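Local coordinates for esterase family protein (Staphylococcus aureus, PDB 7L0A) that probably hydrolyses S-formylglutathione to formate and glutathione, as a serine esterase of the esterase D family with an alpha/beta-hydrolase fold, at residues F214-N219 with Y233-G238; L205-G210 with D224-I229. One frame throughout, in Å; residues are numbered along the deposited sequence.

Contact 1: F214-N219 with Y233-G238; sequences FLYQDN and YQFEDG
Y216, in the first turn of helix 216-228, reaches across to the strand 234-238 and meets F235 and D237 there. CA of Y216 stands 9.0 Å from CA of D237, a distance that the long tyrosine side chain spans. CB of Y216 serves as a stem, and the chi1 torsion of 179° places CG trans to the main-chain nitrogen, sending the ring out from the helix. Further along, the ring carbon CE1 of Y216 comes 4.1 Å from CZ of F235, approaching the phenylalanine ring at its edge. The same CE1 lies 3.9 Å from CB of D237. At the tip, OH of Y216 donates a short hydrogen bond of 2.6 Å to OD2 of D237. That oxygen lies at the edge of the tyrosine ring, in its plane, and is met on its anti side, 26° out of the carboxylate plane; ring and carboxylate planes are turned 37° from each other. On the helix side, L215 O accepts both N219 N and, from above the carbonyl plane, N219 ND2, tying the first turn together. Tyrosine suits its place because one residue supplies both an apolar ring carbon for F235 and a hydroxyl for D237. Its side chain also lies about 4 Å from that of D213, the predicted aspartate of the charge relay system; OD1 of D213 in turn accepts from L215 N. The bond to D237 would therefore restrict the swing of a ring beside the probable catalytic aspartate, and an anionic carboxylate would probably strengthen it.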
loop_
_atom_site.group_PDB
_atom_site.type_symbol
_atom_site.label_atom_id
_atom_site.label_comp_id
_atom_site.label_asym_id
_atom_site.label_seq_id
_atom_site.Cartn_x
_atom_site.Cartn_y
_atom_site.Cartn_z
ATOM N N PHE B 214 5.708 29.055 -19.450
ATOM C CA PHE B 214 4.677 30.039 -19.771
ATOM C C PHE B 214 4.077 30.674 -18.527
ATOM O O PHE B 214 3.457 31.749 -18.633
ATOM C CB PHE B 214 3.595 29.409 -20.662
ATOM C CG PHE B 214 2.643 28.474 -19.960
ATOM C CD1 PHE B 214 2.978 27.155 -19.752
ATOM C CD2 PHE B 214 1.390 28.904 -19.564
ATOM C CE1 PHE B 214 2.093 26.288 -19.146
ATOM C CE2 PHE B 214 0.501 28.043 -18.952
ATOM C CZ PHE B 214 0.846 26.743 -18.742
ATOM N N LEU B 215 4.262 30.070 -17.353
ATOM C CA LEU B 215 3.750 30.604 -16.095
ATOM C C LEU B 215 4.784 31.410 -15.315
ATOM O O LEU B 215 4.480 31.881 -14.215
ATOM C CB LEU B 215 3.227 29.464 -15.215
ATOM C CG LEU B 215 2.061 28.639 -15.767
ATOM C CD1 LEU B 215 1.728 27.475 -14.895
ATOM C CD2 LEU B 215 0.837 29.563 -15.956
ATOM N N TYR B 216 5.975 31.621 -15.867
ATOM C CA TYR B 216 7.055 32.226 -15.099
ATOM C C TYR B 216 6.703 33.636 -14.637
ATOM O O TYR B 216 6.930 33.991 -13.474
ATOM C CB TYR B 216 8.338 32.252 -15.933
ATOM C CG TYR B 216 9.521 32.876 -15.247
ATOM C CD1 TYR B 216 10.080 32.298 -14.111
ATOM C CD2 TYR B 216 10.122 34.008 -15.762
ATOM C CE1 TYR B 216 11.189 32.862 -13.492
ATOM C CE2 TYR B 216 11.237 34.568 -15.150
ATOM C CZ TYR B 216 11.750 34.012 -14.011
ATOM O OH TYR B 216 12.860 34.595 -13.413
ATOM N N GLN B 217 6.189 34.477 -15.541
ATOM C CA GLN B 217 5.886 35.848 -15.135
ATOM C C GLN B 217 4.790 35.887 -14.077
ATOM O O GLN B 217 4.875 36.673 -13.127
ATOM C CB GLN B 217 5.511 36.691 -16.353
ATOM C CG GLN B 217 5.274 38.160 -16.006
ATOM C CD GLN B 217 6.488 38.820 -15.353
ATOM O OE1 GLN B 217 7.608 38.731 -15.865
ATOM N NE2 GLN B 217 6.264 39.483 -14.213
ATOM N N ASP B 218 3.783 35.009 -14.181
ATOM C CA ASP B 218 2.756 34.970 -13.135
ATOM C C ASP B 218 3.338 34.473 -11.818
ATOM O O ASP B 218 2.892 34.882 -10.745
ATOM C CB ASP B 218 1.573 34.120 -13.606
ATOM C CG ASP B 218 0.787 34.788 -14.739
ATOM O OD1 ASP B 218 0.654 36.027 -14.723
ATOM O OD2 ASP B 218 0.299 34.094 -15.648
ATOM N N ASN B 219 4.356 33.616 -11.874
ATOM C CA ASN B 219 5.082 33.240 -10.665
ATOM C C ASN B 219 5.796 34.444 -10.052
ATOM O O ASN B 219 5.775 34.640 -8.835
ATOM C CB ASN B 219 6.069 32.118 -10.999
ATOM C CG ASN B 219 5.481 30.741 -10.814
ATOM O OD1 ASN B 219 5.981 29.952 -10.036
ATOM N ND2 ASN B 219 4.397 30.464 -11.511
ATOM N N TYR B 233 9.306 33.645 2.051
ATOM C CA TYR B 233 9.431 32.572 1.089
ATOM C C TYR B 233 10.856 32.540 0.562
ATOM O O TYR B 233 11.615 33.506 0.717
ATOM C CB TYR B 233 8.467 32.744 -0.091
ATOM C CG TYR B 233 8.822 33.977 -0.899
ATOM C CD1 TYR B 233 8.367 35.226 -0.519
ATOM C CD2 TYR B 233 9.636 33.895 -2.028
ATOM C CE1 TYR B 233 8.711 36.340 -1.226
ATOM C CE2 TYR B 233 9.971 35.023 -2.739
ATOM C CZ TYR B 233 9.502 36.253 -2.326
ATOM O OH TYR B 233 9.825 37.409 -3.032
ATOM N N GLN B 234 11.194 31.425 -0.068
ATOM C CA GLN B 234 12.368 31.309 -0.920
ATOM C C GLN B 234 11.900 31.057 -2.337
ATOM O O GLN B 234 10.980 30.259 -2.556
ATOM C CB GLN B 234 13.276 30.168 -0.474
ATOM C CG GLN B 234 13.936 30.449 0.847
ATOM C CD GLN B 234 14.645 29.240 1.390
ATOM O OE1 GLN B 234 14.224 28.670 2.397
ATOM N NE2 GLN B 234 15.714 28.824 0.721
ATOM N N PHE B 235 12.520 31.736 -3.297
ATOM C CA PHE B 235 12.239 31.502 -4.707
ATOM C C PHE B 235 13.501 31.097 -5.445
ATOM O O PHE B 235 14.536 31.757 -5.319
ATOM C CB PHE B 235 11.664 32.747 -5.368
ATOM C CG PHE B 235 11.336 32.573 -6.818
ATOM C CD1 PHE B 235 10.221 31.866 -7.198
ATOM C CD2 PHE B 235 12.112 33.154 -7.797
ATOM C CE1 PHE B 235 9.885 31.716 -8.546
ATOM C CE2 PHE B 235 11.772 33.027 -9.138
ATOM C CZ PHE B 235 10.660 32.309 -9.509
ATOM N N GLU B 236 13.410 30.027 -6.229
ATOM C CA GLU B 236 14.549 29.526 -6.998
ATOM C C GLU B 236 14.105 29.362 -8.441
ATOM O O GLU B 236 13.071 28.744 -8.715
ATOM C CB GLU B 236 15.080 28.235 -6.387
ATOM C CG GLU B 236 15.755 28.526 -5.051
ATOM C CD GLU B 236 16.303 27.326 -4.321
ATOM O OE1 GLU B 236 16.547 26.281 -4.956
ATOM O OE2 GLU B 236 16.507 27.449 -3.094
ATOM N N ASP B 237 14.833 29.996 -9.345
ATOM C CA ASP B 237 14.571 29.858 -10.762
ATOM C C ASP B 237 15.875 29.513 -11.449
ATOM O O ASP B 237 16.929 29.368 -10.819
ATOM C CB ASP B 237 13.914 31.119 -11.347
ATOM C CG ASP B 237 14.778 32.364 -11.210
ATOM O OD1 ASP B 237 15.944 32.245 -10.776
ATOM O OD2 ASP B 237 14.268 33.461 -11.539
ATOM N N GLY B 238 15.794 29.371 -12.748
ATOM C CA GLY B 238 16.909 28.918 -13.533
ATOM C C GLY B 238 16.356 28.530 -14.878
ATOM O O GLY B 238 15.156 28.661 -15.146
#

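Contact 2: L205-G210 with D224-I229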
loop_
_atom_site.group_PDB
_atom_site.type_symbol
_atom_site.label_atom_id
_atom_site.label_comp_id
_atom_site.label_asym_id
_atom_site.label_seq_id
_atom_site.Cartn_x
_atom_site.Cartn_y
_atom_site.Cartn_z
ATOM N N LEU B 205 7.775 28.286 2.689
ATOM C CA LEU B 205 7.533 28.194 1.259
ATOM C C LEU B 205 8.828 28.182 0.463
ATOM O O LEU B 205 9.684 29.068 0.632
ATOM C CB LEU B 205 6.679 29.375 0.800
ATOM C CG LEU B 205 5.256 29.428 1.320
ATOM C CD1 LEU B 205 4.644 30.779 0.924
ATOM C CD2 LEU B 205 4.436 28.287 0.760
ATOM N N LEU B 206 8.952 27.191 -0.429
ATOM C CA LEU B 206 9.978 27.170 -1.467
ATOM C C LEU B 206 9.227 27.140 -2.791
ATOM O O LEU B 206 8.535 26.161 -3.093
ATOM C CB LEU B 206 10.920 25.973 -1.312
ATOM C CG LEU B 206 11.864 25.799 -2.489
ATOM C CD1 LEU B 206 12.803 26.954 -2.649
ATOM C CD2 LEU B 206 12.623 24.479 -2.309
ATOM N N ILE B 207 9.315 28.230 -3.550
ATOM C CA ILE B 207 8.604 28.365 -4.815
ATOM C C ILE B 207 9.619 28.306 -5.935
ATOM O O ILE B 207 10.629 29.008 -5.897
ATOM C CB ILE B 207 7.790 29.679 -4.854
ATOM C CG1 ILE B 207 6.795 29.688 -3.695
ATOM C CG2 ILE B 207 7.136 29.865 -6.207
ATOM C CD1 ILE B 207 6.104 31.024 -3.476
ATOM N N MET B 208 9.374 27.456 -6.930
ATOM C CA MET B 208 10.344 27.243 -8.004
ATOM C C MET B 208 9.633 27.299 -9.350
ATOM O O MET B 208 8.500 26.825 -9.499
ATOM C CB MET B 208 11.091 25.899 -7.851
ATOM C CG MET B 208 11.428 25.542 -6.419
ATOM S SD MET B 208 12.414 23.996 -6.287
ATOM C CE MET B 208 13.971 24.613 -6.854
ATOM N N CYS B 209 10.301 27.890 -10.331
ATOM C CA CYS B 209 9.800 27.894 -11.698
ATOM C C CYS B 209 10.969 28.086 -12.654
ATOM O O CYS B 209 11.896 28.844 -12.364
ATOM C CB CYS B 209 8.752 29.016 -11.873
ATOM S SG CYS B 209 7.791 28.944 -13.370
ATOM N N GLY B 210 10.906 27.437 -13.798
ATOM C CA GLY B 210 11.899 27.662 -14.824
ATOM C C GLY B 210 11.610 28.925 -15.613
ATOM O O GLY B 210 10.460 29.274 -15.873
ATOM N N ASP B 224 6.218 38.619 -5.847
ATOM C CA ASP B 224 6.242 40.049 -5.588
ATOM C C ASP B 224 5.146 40.461 -4.606
ATOM O O ASP B 224 5.376 41.276 -3.693
ATOM C CB ASP B 224 6.097 40.783 -6.918
ATOM C CG ASP B 224 7.399 40.860 -7.698
ATOM O OD1 ASP B 224 8.440 40.418 -7.168
ATOM O OD2 ASP B 224 7.374 41.348 -8.854
ATOM N N TYR B 225 3.949 39.903 -4.761
ATOM C CA TYR B 225 2.895 40.166 -3.797
ATOM C C TYR B 225 3.239 39.595 -2.423
ATOM O O TYR B 225 3.070 40.277 -1.403
ATOM C CB TYR B 225 1.541 39.640 -4.315
ATOM C CG TYR B 225 0.384 40.053 -3.417
ATOM C CD1 TYR B 225 0.105 41.392 -3.185
ATOM C CD2 TYR B 225 -0.424 39.103 -2.784
ATOM C CE1 TYR B 225 -0.942 41.775 -2.350
ATOM C CE2 TYR B 225 -1.465 39.482 -1.940
ATOM C CZ TYR B 225 -1.724 40.828 -1.734
ATOM O OH TYR B 225 -2.759 41.194 -0.896
ATOM N N LEU B 226 3.735 38.356 -2.361
ATOM C CA LEU B 226 4.218 37.826 -1.086
ATOM C C LEU B 226 5.168 38.809 -0.402
ATOM O O LEU B 226 5.068 39.056 0.810
ATOM C CB LEU B 226 4.928 36.490 -1.290
ATOM C CG LEU B 226 4.063 35.317 -1.699
ATOM C CD1 LEU B 226 4.986 34.076 -1.846
ATOM C CD2 LEU B 226 2.987 35.048 -0.699
ATOM N N SER B 227 6.129 39.354 -1.164
ATOM C CA SER B 227 7.076 40.295 -0.576
ATOM C C SER B 227 6.345 41.524 -0.022
ATOM O O SER B 227 6.677 42.033 1.061
ATOM C CB SER B 227 8.110 40.749 -1.611
ATOM O OG SER B 227 9.028 39.697 -1.913
ATOM N N ARG B 228 5.355 42.030 -0.766
ATOM C CA ARG B 228 4.686 43.266 -0.359
ATOM C C ARG B 228 3.843 43.071 0.896
ATOM O O ARG B 228 3.657 44.019 1.660
ATOM C CB ARG B 228 3.810 43.818 -1.492
ATOM C CG ARG B 228 4.633 44.406 -2.654
ATOM C CD ARG B 228 3.815 45.212 -3.650
ATOM N NE ARG B 228 2.696 44.501 -4.259
ATOM C CZ ARG B 228 2.800 43.714 -5.328
ATOM N NH1 ARG B 228 3.969 43.508 -5.881
ATOM N NH2 ARG B 228 1.728 43.129 -5.835
ATOM N N ILE B 229 3.300 41.873 1.118
ATOM C CA ILE B 229 2.528 41.623 2.328
ATOM C C ILE B 229 3.332 40.864 3.383
ATOM O O ILE B 229 2.767 40.361 4.358
ATOM C CB ILE B 229 1.212 40.906 2.013
ATOM C CG1 ILE B 229 1.475 39.586 1.310
ATOM C CG2 ILE B 229 0.297 41.791 1.149
ATOM C CD1 ILE B 229 0.312 38.659 1.388
#
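L226 of helix 216-228 and I207 of strand 204-210 meet methyl to methyl, and L205 completes the group from two residues earlier on the strand. L226 has the most surface buried here, and its CD1 does all the touching: it lies 3.6 Å from CD1 of I207 and 4.3 Å from CD1 of L205. I207 and L226 reach for each other tip to tip across a wide backbone gap, for CA of L205 and CA of L226, the nearest pair, are still 10.5 Å apart. Both chains are stretched to span it. In I207 the chi2 torsion of 170° carries CD1 away from CA, and in L226 the CD1 branch is likewise fully extended, with chi2 at 180°. Isoleucine suits the strand, its branched CB fitting the extended backbone while the ethyl arm extends far enough to meet the helix. Leucine suits the helix, where its branching at CG keeps bulk off the backbone and brings methyls to the end of the chain. All three residues are buried, and the join rests on van der Waals contact and the exclusion of water. L205 and I207 alternate with L206 and M208, which turn to the other side of the sheet and pack against helix 244-259. On the near side, I207 also touches N219 and I223 of helix 216-228, and L226 receives the ring of Y233. Strand 204-210 runs between strands 148-152 and 234-238, parallel to both, so the contact seats the connecting helix of a beta-alpha-beta unit on its first strand.

Both contacts belong to one beta-alpha-beta unit and share helix 216-228, but they use opposite ends of it. Contact 1 joins the helix start to strand 234-238, outermost in this chain's sheet, near the surface, where a tyrosine-aspartate hydrogen bond accompanies an apolar touch. Contact 2 joins the last turn to strand 204-210 in the buried interior, with aliphatic methyls alone. The strands are parallel neighbours, linked by backbone hydrogen bonding between Q234 and I207, with Q234 O 2.8 Å from I207 N. Across the contacts themselves, the polar bond is near the predicted catalytic aspartate and the aliphatic packing at the other end, although Y233 OH, 2.7 Å from S227 OG, adds a probable hydrogen bond there too.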